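Local atomic coordinates of hypothetical protein DR_0824 (Deinococcus radiodurans, PDB entry 2IMR), a protein that deaminates aminodeoxyfutalosine to futalosine in menaquinone biosynthesis, a zinc-dependent hydrolysis, and acts more weakly on adenosine and related nucleosides. Residues P326-P340 with E366-L378. Sequence-based numbering, arbitrary orientation.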
# COMPACT_ATOMS: atom_id res chain seq x y z
N PRO A 326 4.08 1.64 7.75
CA PRO A 326 4.73 1.98 9.03
C PRO A 326 5.88 1.10 9.50
O PRO A 326 7.02 1.55 9.60
CB PRO A 326 3.56 1.99 10.01
CG PRO A 326 2.43 2.45 9.16
CD PRO A 326 2.62 1.62 7.91
N ARG A 327 5.60 -0.16 9.82
CA ARG A 327 6.65 -1.03 10.30
C ARG A 327 7.81 -1.17 9.34
O ARG A 327 8.97 -1.10 9.74
CB ARG A 327 6.07 -2.40 10.66
CG ARG A 327 5.16 -2.33 11.87
CD ARG A 327 4.60 -3.70 12.22
NE ARG A 327 3.77 -4.23 11.14
CZ ARG A 327 3.14 -5.40 11.21
NH1 ARG A 327 3.24 -6.15 12.30
NH2 ARG A 327 2.40 -5.81 10.18
N SER A 328 7.51 -1.35 8.06
CA SER A 328 8.55 -1.49 7.06
C SER A 328 9.50 -0.28 7.07
O SER A 328 10.72 -0.45 7.05
CB SER A 328 7.94 -1.63 5.66
OG SER A 328 8.96 -1.75 4.68
N ASN A 329 8.94 0.93 7.11
CA ASN A 329 9.78 2.13 7.13
C ASN A 329 10.69 2.15 8.34
O ASN A 329 11.85 2.57 8.26
CB ASN A 329 8.94 3.40 7.13
CG ASN A 329 8.14 3.58 5.86
OD1 ASN A 329 8.41 2.96 4.83
ND2 ASN A 329 7.15 4.45 5.91
N HIS A 330 10.17 1.69 9.47
CA HIS A 330 10.95 1.67 10.69
C HIS A 330 12.11 0.68 10.60
O HIS A 330 13.26 1.03 10.89
CB HIS A 330 10.06 1.32 11.89
CG HIS A 330 10.82 1.08 13.15
ND1 HIS A 330 11.58 2.05 13.76
CD2 HIS A 330 11.00 -0.05 13.88
CE1 HIS A 330 12.20 1.53 14.81
NE2 HIS A 330 11.86 0.26 14.90
N HIS A 331 11.82 -0.55 10.20
CA HIS A 331 12.86 -1.56 10.10
C HIS A 331 13.92 -1.26 9.04
O HIS A 331 15.07 -1.68 9.17
CB HIS A 331 12.25 -2.94 9.85
CG HIS A 331 11.43 -3.44 11.00
ND1 HIS A 331 11.95 -3.57 12.27
CD2 HIS A 331 10.14 -3.82 11.07
CE1 HIS A 331 11.00 -4.00 13.08
NE2 HIS A 331 9.89 -4.16 12.38
N LEU A 332 13.55 -0.52 8.00
CA LEU A 332 14.50 -0.18 6.96
C LEU A 332 15.17 1.16 7.22
O LEU A 332 15.93 1.67 6.39
CB LEU A 332 13.81 -0.18 5.59
CG LEU A 332 13.57 -1.60 5.04
CD1 LEU A 332 12.60 -1.58 3.87
CD2 LEU A 332 14.90 -2.21 4.63
N GLU A 333 14.90 1.73 8.39
CA GLU A 333 15.47 3.01 8.81
C GLU A 333 15.30 4.08 7.74
O GLU A 333 16.25 4.81 7.42
CB GLU A 333 16.95 2.83 9.16
CG GLU A 333 17.20 1.59 10.03
CD GLU A 333 18.62 1.48 10.54
OE1 GLU A 333 19.56 1.84 9.80
OE2 GLU A 333 18.80 1.01 11.68
N CYS A 334 14.10 4.18 7.20
CA CYS A 334 13.80 5.14 6.14
C CYS A 334 13.33 6.49 6.64
O CYS A 334 13.22 7.44 5.86
CB CYS A 334 12.71 4.60 5.23
SG CYS A 334 13.14 3.12 4.36
N GLY A 335 13.02 6.58 7.92
CA GLY A 335 12.49 7.82 8.45
C GLY A 335 11.01 7.57 8.64
O GLY A 335 10.55 6.43 8.48
N THR A 336 10.24 8.61 8.97
CA THR A 336 8.82 8.43 9.21
C THR A 336 7.92 9.24 8.28
O THR A 336 8.13 10.44 8.10
CB THR A 336 8.48 8.80 10.68
OG1 THR A 336 9.29 8.01 11.56
CG2 THR A 336 7.01 8.54 10.98
N PHE A 337 6.95 8.56 7.67
CA PHE A 337 5.97 9.18 6.77
C PHE A 337 5.27 10.29 7.54
O PHE A 337 4.78 10.06 8.65
CB PHE A 337 4.96 8.12 6.33
CG PHE A 337 3.79 8.65 5.54
CD1 PHE A 337 3.97 9.14 4.25
CD2 PHE A 337 2.50 8.63 6.08
CE1 PHE A 337 2.89 9.59 3.50
CE2 PHE A 337 1.42 9.08 5.34
CZ PHE A 337 1.61 9.56 4.04
N ASP A 338 5.20 11.48 6.96
CA ASP A 338 4.54 12.60 7.63
C ASP A 338 3.04 12.55 7.38
O ASP A 338 2.51 13.31 6.58
CB ASP A 338 5.10 13.93 7.12
CG ASP A 338 4.79 15.09 8.05
OD1 ASP A 338 3.82 14.98 8.82
OD2 ASP A 338 5.52 16.10 8.01
N TRP A 339 2.35 11.64 8.07
CA TRP A 339 0.91 11.51 7.86
C TRP A 339 0.17 12.82 8.14
O TRP A 339 -0.67 13.24 7.34
CB TRP A 339 0.34 10.40 8.75
CG TRP A 339 -1.00 9.89 8.29
CD1 TRP A 339 -2.03 10.62 7.79
CD2 TRP A 339 -1.45 8.53 8.33
NE1 TRP A 339 -3.11 9.81 7.53
CE2 TRP A 339 -2.78 8.52 7.85
CE3 TRP A 339 -0.87 7.32 8.73
CZ2 TRP A 339 -3.54 7.35 7.76
CZ3 TRP A 339 -1.62 6.15 8.65
CH2 TRP A 339 -2.94 6.18 8.17
N PRO A 340 0.45 13.48 9.27
CA PRO A 340 -0.28 14.73 9.52
C PRO A 340 -0.17 15.76 8.39
O PRO A 340 -1.14 16.45 8.08
CB PRO A 340 0.29 15.23 10.85
CG PRO A 340 1.58 14.47 11.02
CD PRO A 340 1.31 13.13 10.42
N GLU A 366 -2.06 -4.50 12.60
CA GLU A 366 -0.84 -4.22 13.34
C GLU A 366 -0.19 -2.91 12.92
O GLU A 366 0.53 -2.29 13.70
CB GLU A 366 0.11 -5.42 13.20
CG GLU A 366 -0.36 -6.61 14.05
CD GLU A 366 0.26 -7.94 13.67
OE1 GLU A 366 1.31 -7.95 13.00
OE2 GLU A 366 -0.30 -8.98 14.06
N GLU A 367 -0.44 -2.49 11.69
CA GLU A 367 0.12 -1.23 11.20
C GLU A 367 -0.66 -0.08 11.83
O GLU A 367 -0.12 0.99 12.07
CB GLU A 367 0.02 -1.14 9.67
CG GLU A 367 0.83 -2.20 8.93
CD GLU A 367 2.33 -2.11 9.17
OE1 GLU A 367 2.80 -1.06 9.67
OE2 GLU A 367 3.04 -3.09 8.84
N VAL A 368 -1.95 -0.32 12.09
CA VAL A 368 -2.79 0.70 12.71
C VAL A 368 -2.26 0.96 14.11
O VAL A 368 -2.11 2.11 14.52
CB VAL A 368 -4.27 0.22 12.78
CG1 VAL A 368 -5.08 1.16 13.68
CG2 VAL A 368 -4.87 0.19 11.38
N THR A 369 -1.95 -0.11 14.83
CA THR A 369 -1.42 0.01 16.17
C THR A 369 -0.10 0.77 16.14
O THR A 369 0.12 1.68 16.94
CB THR A 369 -1.20 -1.38 16.80
OG1 THR A 369 -2.47 -2.01 16.98
CG2 THR A 369 -0.48 -1.27 18.14
N PHE A 370 0.77 0.40 15.21
CA PHE A 370 2.07 1.05 15.07
C PHE A 370 1.91 2.52 14.71
O PHE A 370 2.63 3.38 15.24
CB PHE A 370 2.89 0.36 13.97
CG PHE A 370 4.36 0.66 14.04
CD1 PHE A 370 5.17 0.02 14.97
CD2 PHE A 370 4.93 1.59 13.19
CE1 PHE A 370 6.53 0.31 15.06
CE2 PHE A 370 6.29 1.89 13.26
CZ PHE A 370 7.09 1.25 14.20
N ALA A 371 0.98 2.82 13.81
CA ALA A 371 0.74 4.19 13.38
C ALA A 371 0.22 5.05 14.52
O ALA A 371 0.51 6.25 14.60
CB ALA A 371 -0.25 4.20 12.21
N ARG A 372 -0.57 4.46 15.41
CA ARG A 372 -1.10 5.20 16.55
C ARG A 372 0.07 5.72 17.38
O ARG A 372 0.05 6.84 17.88
CB ARG A 372 -1.99 4.30 17.41
CG ARG A 372 -2.49 4.96 18.69
CD ARG A 372 -3.48 6.08 18.40
NE ARG A 372 -3.86 6.77 19.63
CZ ARG A 372 -3.07 7.60 20.30
NH1 ARG A 372 -1.84 7.85 19.86
NH2 ARG A 372 -3.49 8.16 21.43
N GLN A 373 1.10 4.90 17.50
CA GLN A 373 2.28 5.26 18.27
C GLN A 373 3.12 6.32 17.55
O GLN A 373 3.69 7.21 18.18
CB GLN A 373 3.10 4.01 18.55
CG GLN A 373 2.25 2.90 19.14
CD GLN A 373 2.98 1.58 19.26
OE1 GLN A 373 4.05 1.39 18.68
NE2 GLN A 373 2.39 0.66 20.02
N LEU A 374 3.19 6.22 16.22
CA LEU A 374 3.96 7.18 15.43
C LEU A 374 3.34 8.58 15.43
O LEU A 374 4.06 9.58 15.42
CB LEU A 374 4.07 6.73 13.97
CG LEU A 374 4.87 5.48 13.61
CD1 LEU A 374 4.70 5.21 12.11
CD2 LEU A 374 6.33 5.69 13.95
N TYR A 375 2.02 8.64 15.41
CA TYR A 375 1.33 9.92 15.33
C TYR A 375 0.41 10.20 16.52
O TYR A 375 -0.82 10.14 16.40
CB TYR A 375 0.55 9.98 14.02
CG TYR A 375 1.35 9.46 12.84
CD1 TYR A 375 1.05 8.22 12.26
CD2 TYR A 375 2.42 10.18 12.33
CE1 TYR A 375 1.81 7.72 11.20
CE2 TYR A 375 3.18 9.70 11.27
CZ TYR A 375 2.88 8.47 10.72
OH TYR A 375 3.64 7.98 9.69
N PRO A 376 1.00 10.55 17.67
CA PRO A 376 0.23 10.84 18.89
C PRO A 376 -0.84 11.92 18.74
O PRO A 376 -1.89 11.84 19.37
CB PRO A 376 1.32 11.22 19.90
CG PRO A 376 2.39 11.82 19.03
CD PRO A 376 2.42 10.85 17.87
N GLY A 377 -0.58 12.92 17.91
CA GLY A 377 -1.56 13.98 17.73
C GLY A 377 -2.60 13.70 16.67
O GLY A 377 -3.59 14.42 16.55
N LEU A 378 -2.38 12.65 15.89
CA LEU A 378 -3.30 12.29 14.82
C LEU A 378 -4.53 11.55 15.34
O LEU A 378 -4.42 10.60 16.11
CB LEU A 378 -2.58 11.44 13.78
CG LEU A 378 -3.28 11.21 12.44
CD1 LEU A 378 -3.50 12.54 11.74
CD2 LEU A 378 -2.43 10.29 11.57
O HOH W 1 4.94 -2.23 7.13
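Pro326 is the bump at the start of helix 326-331: its CB fits among the Glu367 carboxylate, the Phe370 ring, 3.5 Å from Phe370 CD2, and CD1 of Leu374, while its CG faces the Ala371 methyl. Beside it, Arg327 CG lies over one face of Phe370, a CH-pi contact, 4.0 Å from the ring centroid, and His330 CB abuts Phe370 CZ at the ring's far end. Beyond CG the Arg327 chain bends (chi3 -63°), and its guanidinium reaches both glutamates. NE meets Glu367 OE2 at 2.7 Å within the guanidinium plane but from above the carboxylate, whereas NH1 takes the anti lone pair of Glu366 OE1, also at 2.7 Å; Glu366 CB lies over one face of the guanidinium, toward its rim. The other Glu367 oxygen, OE1, uses its syn lone pair for a nearly straight bond from Arg327 N, and a water joins OE2 to Ser328 N. Further along, the Tyr375 ring fits into the hollow formed by Thr336, Phe337, Trp339 and Pro340, sandwiched between Trp339 CB and Leu374 CB, with Phe337 O at its edge. The indole meets it edge-to-face, planes 71° apart, and Tyr375 OH donates a hydrogen bond to Phe337 O at 2.6 Å. Leu378 CD2 in turn presses on one indole face, 3.7 Å from the centroid of the five-membered ring. Ser328 OG hydrogen-bonds Asp354, a zinc ligand, so the salt-bridge end borders the metal site's second shell, in the TIM-barrel fold of the amidohydrolase family.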